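Local coordinates for SusD superfamily protein (Bacteroides vulgatus ATCC 8482, PDB 3JQ0) that is of unknown function but, as a SusD-family outer membrane protein, probably binds a nutrient glycan at the cell surface for uptake, at residues Phe116-Arg120 and Glu191-Trp195; Leu32-Arg37 and Arg470-Pro474. One frame throughout, in Å; residues are numbered along the deposited sequence.

Contact 1 (Phe116-Arg120 and Glu191-Trp195); sequences FHLLR and EAYLW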
loop_
_atom_site.group_PDB
_atom_site.type_symbol
_atom_site.label_atom_id
_atom_site.label_comp_id
_atom_site.label_asym_id
_atom_site.label_seq_id
_atom_site.Cartn_x
_atom_site.Cartn_y
_atom_site.Cartn_z
ATOM N N PHE A 116 -1.593 -12.022 6.938
ATOM C CA PHE A 116 -2.681 -11.032 6.909
ATOM C C PHE A 116 -3.017 -10.607 5.468
ATOM O O PHE A 116 -4.190 -10.400 5.151
ATOM C CB PHE A 116 -2.337 -9.868 7.823
ATOM C CG PHE A 116 -3.440 -8.852 7.987
ATOM C CD1 PHE A 116 -4.724 -9.220 8.360
ATOM C CD2 PHE A 116 -3.178 -7.504 7.787
ATOM C CE1 PHE A 116 -5.715 -8.295 8.525
ATOM C CE2 PHE A 116 -4.188 -6.570 7.949
ATOM C CZ PHE A 116 -5.461 -6.962 8.339
ATOM N N HIS A 117 -2.029 -10.524 4.568
ATOM C CA HIS A 117 -2.337 -10.408 3.135
ATOM C C HIS A 117 -3.126 -11.610 2.654
ATOM O O HIS A 117 -4.098 -11.507 1.912
ATOM C CB HIS A 117 -1.080 -10.253 2.301
ATOM C CG HIS A 117 -0.516 -8.872 2.264
ATOM N ND1 HIS A 117 -1.125 -7.811 1.643
ATOM C CD2 HIS A 117 0.684 -8.425 2.711
ATOM C CE1 HIS A 117 -0.344 -6.756 1.753
ATOM N NE2 HIS A 117 0.758 -7.092 2.414
ATOM N N LEU A 118 -2.683 -12.806 3.051
ATOM C CA LEU A 118 -3.372 -14.040 2.619
ATOM C C LEU A 118 -4.822 -14.094 3.107
ATOM O O LEU A 118 -5.721 -14.441 2.363
ATOM C CB LEU A 118 -2.597 -15.305 3.071
ATOM C CG LEU A 118 -1.212 -15.527 2.435
ATOM C CD1 LEU A 118 -0.498 -16.707 3.090
ATOM C CD2 LEU A 118 -1.381 -15.768 0.943
ATOM N N LEU A 119 -5.037 -13.726 4.378
ATOM C CA LEU A 119 -6.399 -13.737 4.951
ATOM C C LEU A 119 -7.335 -12.815 4.166
ATOM O O LEU A 119 -8.427 -13.194 3.800
ATOM C CB LEU A 119 -6.340 -13.249 6.390
ATOM C CG LEU A 119 -7.690 -13.114 7.064
ATOM C CD1 LEU A 119 -8.394 -14.452 7.278
ATOM C CD2 LEU A 119 -7.557 -12.343 8.369
ATOM N N ARG A 120 -6.885 -11.581 3.913
ATOM C CA ARG A 120 -7.723 -10.588 3.257
ATOM C C ARG A 120 -7.963 -10.896 1.789
ATOM O O ARG A 120 -8.946 -10.465 1.207
ATOM C CB ARG A 120 -7.129 -9.190 3.439
ATOM C CG ARG A 120 -7.133 -8.698 4.887
ATOM C CD ARG A 120 -6.535 -7.313 4.993
ATOM N NE ARG A 120 -5.090 -7.371 4.809
ATOM C CZ ARG A 120 -4.324 -6.292 4.761
ATOM N NH1 ARG A 120 -4.860 -5.091 4.847
ATOM N NH2 ARG A 120 -3.018 -6.425 4.571
ATOM N N GLU A 191 -3.985 -2.948 12.281
ATOM C CA GLU A 191 -4.740 -3.359 11.123
ATOM C C GLU A 191 -5.500 -4.652 11.380
ATOM O O GLU A 191 -6.663 -4.810 10.975
ATOM C CB GLU A 191 -3.836 -3.566 9.895
ATOM C CG GLU A 191 -3.116 -2.313 9.453
ATOM C CD GLU A 191 -2.525 -2.483 8.069
ATOM O OE1 GLU A 191 -1.761 -3.433 7.810
ATOM O OE2 GLU A 191 -2.929 -1.688 7.196
ATOM N N ALA A 192 -4.844 -5.610 12.013
ATOM C CA ALA A 192 -5.433 -6.926 12.231
ATOM C C ALA A 192 -6.623 -6.854 13.184
ATOM O O ALA A 192 -7.660 -7.501 12.944
ATOM C CB ALA A 192 -4.388 -7.898 12.792
ATOM N N TYR A 193 -6.522 -6.045 14.252
ATOM C CA TYR A 193 -7.631 -5.928 15.182
ATOM C C TYR A 193 -8.745 -5.054 14.608
ATOM O O TYR A 193 -9.919 -5.285 14.948
ATOM C CB TYR A 193 -7.143 -5.518 16.580
ATOM C CG TYR A 193 -6.516 -6.642 17.321
ATOM C CD1 TYR A 193 -5.183 -7.000 17.162
ATOM C CD2 TYR A 193 -7.257 -7.376 18.250
ATOM C CE1 TYR A 193 -4.637 -8.056 17.858
ATOM C CE2 TYR A 193 -6.705 -8.425 18.961
ATOM C CZ TYR A 193 -5.384 -8.772 18.755
ATOM O OH TYR A 193 -4.811 -9.818 19.459
ATOM N N LEU A 194 -8.453 -4.067 13.751
ATOM C CA LEU A 194 -9.550 -3.435 13.022
ATOM C C LEU A 194 -10.308 -4.448 12.172
ATOM O O LEU A 194 -11.551 -4.462 12.152
ATOM C CB LEU A 194 -9.036 -2.302 12.112
ATOM C CG LEU A 194 -8.692 -0.970 12.731
ATOM C CD1 LEU A 194 -8.191 -0.005 11.641
ATOM C CD2 LEU A 194 -9.899 -0.359 13.449
ATOM N N TRP A 195 -9.572 -5.317 11.481
ATOM C CA TRP A 195 -10.165 -6.278 10.595
ATOM C C TRP A 195 -11.011 -7.286 11.390
ATOM O O TRP A 195 -12.179 -7.557 11.080
ATOM C CB TRP A 195 -9.105 -7.040 9.798
ATOM C CG TRP A 195 -9.679 -7.953 8.774
ATOM C CD1 TRP A 195 -10.087 -9.238 8.963
ATOM C CD2 TRP A 195 -9.978 -7.642 7.412
ATOM N NE1 TRP A 195 -10.617 -9.741 7.810
ATOM C CE2 TRP A 195 -10.545 -8.784 6.840
ATOM C CE3 TRP A 195 -9.799 -6.500 6.615
ATOM C CZ2 TRP A 195 -10.956 -8.835 5.503
ATOM C CZ3 TRP A 195 -10.219 -6.544 5.315
ATOM C CH2 TRP A 195 -10.763 -7.718 4.764
HETATM O O HOH W 1 -3.770 -2.319 4.545
HETATM O O HOH W 2 -1.440 -4.017 5.120
#

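Contact 2 (Leu32-Arg37 and Arg470-Pro474); sequences LLGEPR and RLLWP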
loop_
_atom_site.group_PDB
_atom_site.type_symbol
_atom_site.label_atom_id
_atom_site.label_comp_id
_atom_site.label_asym_id
_atom_site.label_seq_id
_atom_site.Cartn_x
_atom_site.Cartn_y
_atom_site.Cartn_z
ATOM N N LEU A 32 -0.713 -4.874 -5.882
ATOM C CA LEU A 32 -1.820 -5.448 -6.621
ATOM C C LEU A 32 -2.943 -5.933 -5.719
ATOM O O LEU A 32 -4.130 -5.800 -6.061
ATOM C CB LEU A 32 -1.356 -6.621 -7.500
ATOM C CG LEU A 32 -0.421 -6.300 -8.690
ATOM C CD1 LEU A 32 -0.069 -7.631 -9.390
ATOM C CD2 LEU A 32 -1.009 -5.264 -9.623
ATOM N N LEU A 33 -2.578 -6.542 -4.589
ATOM C CA LEU A 33 -3.574 -7.047 -3.675
ATOM C C LEU A 33 -4.323 -5.916 -2.993
ATOM O O LEU A 33 -5.523 -6.073 -2.690
ATOM C CB LEU A 33 -2.897 -7.924 -2.593
ATOM C CG LEU A 33 -2.363 -9.264 -3.104
ATOM C CD1 LEU A 33 -1.588 -9.945 -1.989
ATOM C CD2 LEU A 33 -3.489 -10.153 -3.594
ATOM N N GLY A 34 -3.663 -4.779 -2.757
ATOM C CA GLY A 34 -4.252 -3.758 -1.921
ATOM C C GLY A 34 -4.913 -2.592 -2.615
ATOM O O GLY A 34 -5.605 -1.822 -1.933
ATOM N N GLU A 35 -4.776 -2.463 -3.953
ATOM C CA GLU A 35 -5.232 -1.255 -4.641
ATOM C C GLU A 35 -6.068 -1.426 -5.912
ATOM O O GLU A 35 -7.187 -0.904 -5.944
ATOM C CB GLU A 35 -4.092 -0.257 -4.778
ATOM C CG GLU A 35 -4.402 0.970 -5.580
ATOM C CD GLU A 35 -3.316 2.037 -5.512
ATOM O OE1 GLU A 35 -2.602 2.098 -4.490
ATOM O OE2 GLU A 35 -3.185 2.840 -6.475
ATOM N N PRO A 36 -5.572 -2.078 -6.981
ATOM C CA PRO A 36 -6.239 -1.934 -8.277
ATOM C C PRO A 36 -7.593 -2.574 -8.483
ATOM O O PRO A 36 -8.201 -2.284 -9.522
ATOM C CB PRO A 36 -5.214 -2.464 -9.291
ATOM C CG PRO A 36 -3.915 -2.399 -8.600
ATOM C CD PRO A 36 -4.226 -2.651 -7.163
ATOM N N ARG A 37 -8.084 -3.403 -7.563
ATOM C CA ARG A 37 -9.477 -3.856 -7.679
ATOM C C ARG A 37 -10.525 -2.806 -7.319
ATOM O O ARG A 37 -11.703 -3.039 -7.539
ATOM C CB ARG A 37 -9.681 -5.136 -6.856
ATOM C CG ARG A 37 -8.976 -6.345 -7.406
ATOM C CD ARG A 37 -9.235 -7.619 -6.643
ATOM N NE ARG A 37 -10.646 -7.954 -6.775
ATOM C CZ ARG A 37 -11.243 -8.956 -6.138
ATOM N NH1 ARG A 37 -10.561 -9.757 -5.353
ATOM N NH2 ARG A 37 -12.544 -9.171 -6.345
ATOM N N ARG A 470 -17.509 -12.704 -4.717
ATOM C CA ARG A 470 -16.165 -12.785 -5.233
ATOM C C ARG A 470 -15.304 -11.628 -4.689
ATOM O O ARG A 470 -14.553 -10.984 -5.425
ATOM C CB ARG A 470 -16.160 -12.794 -6.772
ATOM C CG ARG A 470 -16.669 -14.100 -7.337
ATOM C CD ARG A 470 -16.628 -14.082 -8.860
ATOM N NE ARG A 470 -16.965 -15.417 -9.316
ATOM C CZ ARG A 470 -16.885 -15.823 -10.573
ATOM N NH1 ARG A 470 -16.399 -15.026 -11.504
ATOM N NH2 ARG A 470 -17.286 -17.050 -10.862
ATOM N N LEU A 471 -15.332 -11.419 -3.370
ATOM C CA LEU A 471 -14.461 -10.429 -2.756
ATOM C C LEU A 471 -13.045 -10.966 -2.536
ATOM O O LEU A 471 -12.102 -10.170 -2.489
ATOM C CB LEU A 471 -15.020 -9.964 -1.418
ATOM C CG LEU A 471 -16.400 -9.304 -1.530
ATOM C CD1 LEU A 471 -16.804 -8.739 -0.158
ATOM C CD2 LEU A 471 -16.380 -8.165 -2.553
ATOM N N LEU A 472 -12.912 -12.281 -2.404
ATOM C CA LEU A 472 -11.583 -12.934 -2.339
ATOM C C LEU A 472 -11.039 -13.073 -3.779
ATOM O O LEU A 472 -11.637 -12.564 -4.719
ATOM C CB LEU A 472 -11.728 -14.258 -1.578
ATOM C CG LEU A 472 -12.255 -14.144 -0.150
ATOM C CD1 LEU A 472 -12.473 -15.580 0.402
ATOM C CD2 LEU A 472 -11.279 -13.365 0.713
ATOM N N TRP A 473 -9.904 -13.762 -3.896
ATOM C CA TRP A 473 -9.252 -14.024 -5.154
ATOM C C TRP A 473 -9.343 -15.509 -5.463
ATOM O O TRP A 473 -9.339 -16.334 -4.553
ATOM C CB TRP A 473 -7.780 -13.628 -5.073
ATOM C CG TRP A 473 -7.529 -12.121 -4.971
ATOM C CD1 TRP A 473 -7.905 -11.311 -3.946
ATOM C CD2 TRP A 473 -6.784 -11.293 -5.876
ATOM N NE1 TRP A 473 -7.518 -10.022 -4.192
ATOM C CE2 TRP A 473 -6.811 -9.994 -5.367
ATOM C CE3 TRP A 473 -6.132 -11.523 -7.086
ATOM C CZ2 TRP A 473 -6.145 -8.925 -5.975
ATOM C CZ3 TRP A 473 -5.486 -10.466 -7.705
ATOM C CH2 TRP A 473 -5.512 -9.181 -7.149
ATOM N N PRO A 474 -9.427 -15.869 -6.742
ATOM C CA PRO A 474 -9.437 -17.279 -7.130
ATOM C C PRO A 474 -8.055 -17.913 -7.000
ATOM O O PRO A 474 -7.040 -17.206 -6.891
ATOM C CB PRO A 474 -9.891 -17.219 -8.583
ATOM C CG PRO A 474 -9.308 -15.905 -9.098
ATOM C CD PRO A 474 -9.402 -14.961 -7.905
HETATM O O HOH W 3 -6.842 -8.386 -1.944
#

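Contact 1 (Phe116-Arg120 and Glu191-Trp195)
Phe116 and Arg120 of helix 97-122 pack against Glu191, Ala192 and Trp195 of helix 182-199 in a buried helix-helix contact. The axes of the two short segments come no closer than 11.8 Å and run nearly parallel, at 24°, so long aromatic and arginine side chains fill the gap. The Phe116 ring carries the middle of it: CG lies anti to the backbone N (chi1 -174°), which sends the ring across to the other helix, its tip resting on the Glu191-Ala192 backbone. There Phe116 CE2 meets Glu191 CB at 3.6 Å, Ala192 CB sits over one face, and the ring edge turns toward the five-membered ring of Trp195 in an offset edge-to-face pair, planes at 87°. Arg120 is bent at chi3 and lays its aliphatic part over the indole, Arg120 CG 3.6 Å from the centroid of the Trp195 six-membered ring, almost on the ring normal. Beyond the bend the guanidinium folds flat against the opposite face of the Phe116 ring, Arg120 NE over its centre. Arg120 NE donates to Phe116 O (3.2 Å) from above the carbonyl plane; Arg120 N reaches that oxygen from the opposite face. Two waters join Arg120 to Glu191: one links Arg120 NH1 to Glu191 OE2, the other Arg120 NH2 to Glu191 OE1. Tyr362 and Gln370 also hold the carboxylate. Leu119 CD2 comes obliquely to 4.0 Å from Trp195 CD1. Near-parallel helices packed through large side chains are consistent with the TPR-like helical scaffold of the SusD family.

Contact 2 (Leu32-Arg37 and Arg470-Pro474)
Trp473 lies between two side chains of the 32-37 segment, with Arg37 over one face of its indole and Leu33 CD2 over the other. Arg37 CD comes within 3.4 Å of Trp473 CZ2, and the chain, bent at chi3 (65°), then carries the guanidinium over the five-membered ring. Arg37 CZ is 4.6 Å from the centroid of the Trp473 five-membered ring, a cation-pi contact in which the guanidinium stands nearly upright on the indole, planes 85° apart. Standing this way, it turns its N-H groups toward the backbone of the 470-474 loop. Arg37 NH2 donates to Arg470 O at 2.9 Å, with the acceptor in the guanidinium plane and the donor almost in line with the C=O bond. Arg37 NH1 donates to Leu472 O at 3.1 Å from well above the carbonyl plane, with a weak further bond to Leu471 O; Arg37 NE is taken by Asn60 OD1. On the far face Leu33 CD2 makes a CH-pi contact, 4.0 Å from the centroid of the Trp473 six-membered ring. Trp473 NE1 donates to a water 2.9 Å away, which in turn donates to Leu33 O just before the helix ends. One buried arginine thus reaches three successive carbonyls of an irregular loop, one of them only weakly, and their partial negative charge, together with the indole face, probably offsets the cost of burying its positive charge.

The centres of the two contacts lie about 14 Å apart. Along the chain they are nested: Leu32-Arg37 comes first, then both helices of contact 1, and Arg470-Pro474 closes the loop near the C-terminus. Helix 97-122 connects them, since its Ser121 and Trp122 pack on Leu33 and Trp473 just beyond the residues used in contact 1. Direct packing adds to this, with Leu472 CD2 3.8 Å from Arg120 O and Leu33 CD1 4.2 Å from His117 ND1. Helix 448-455 also borders both contacts, its Tyr450 meeting Leu33, His117 and Arg120. Helix 97-122 and helix 27-34 are thereby packed together with the loop that follows helix 457-463.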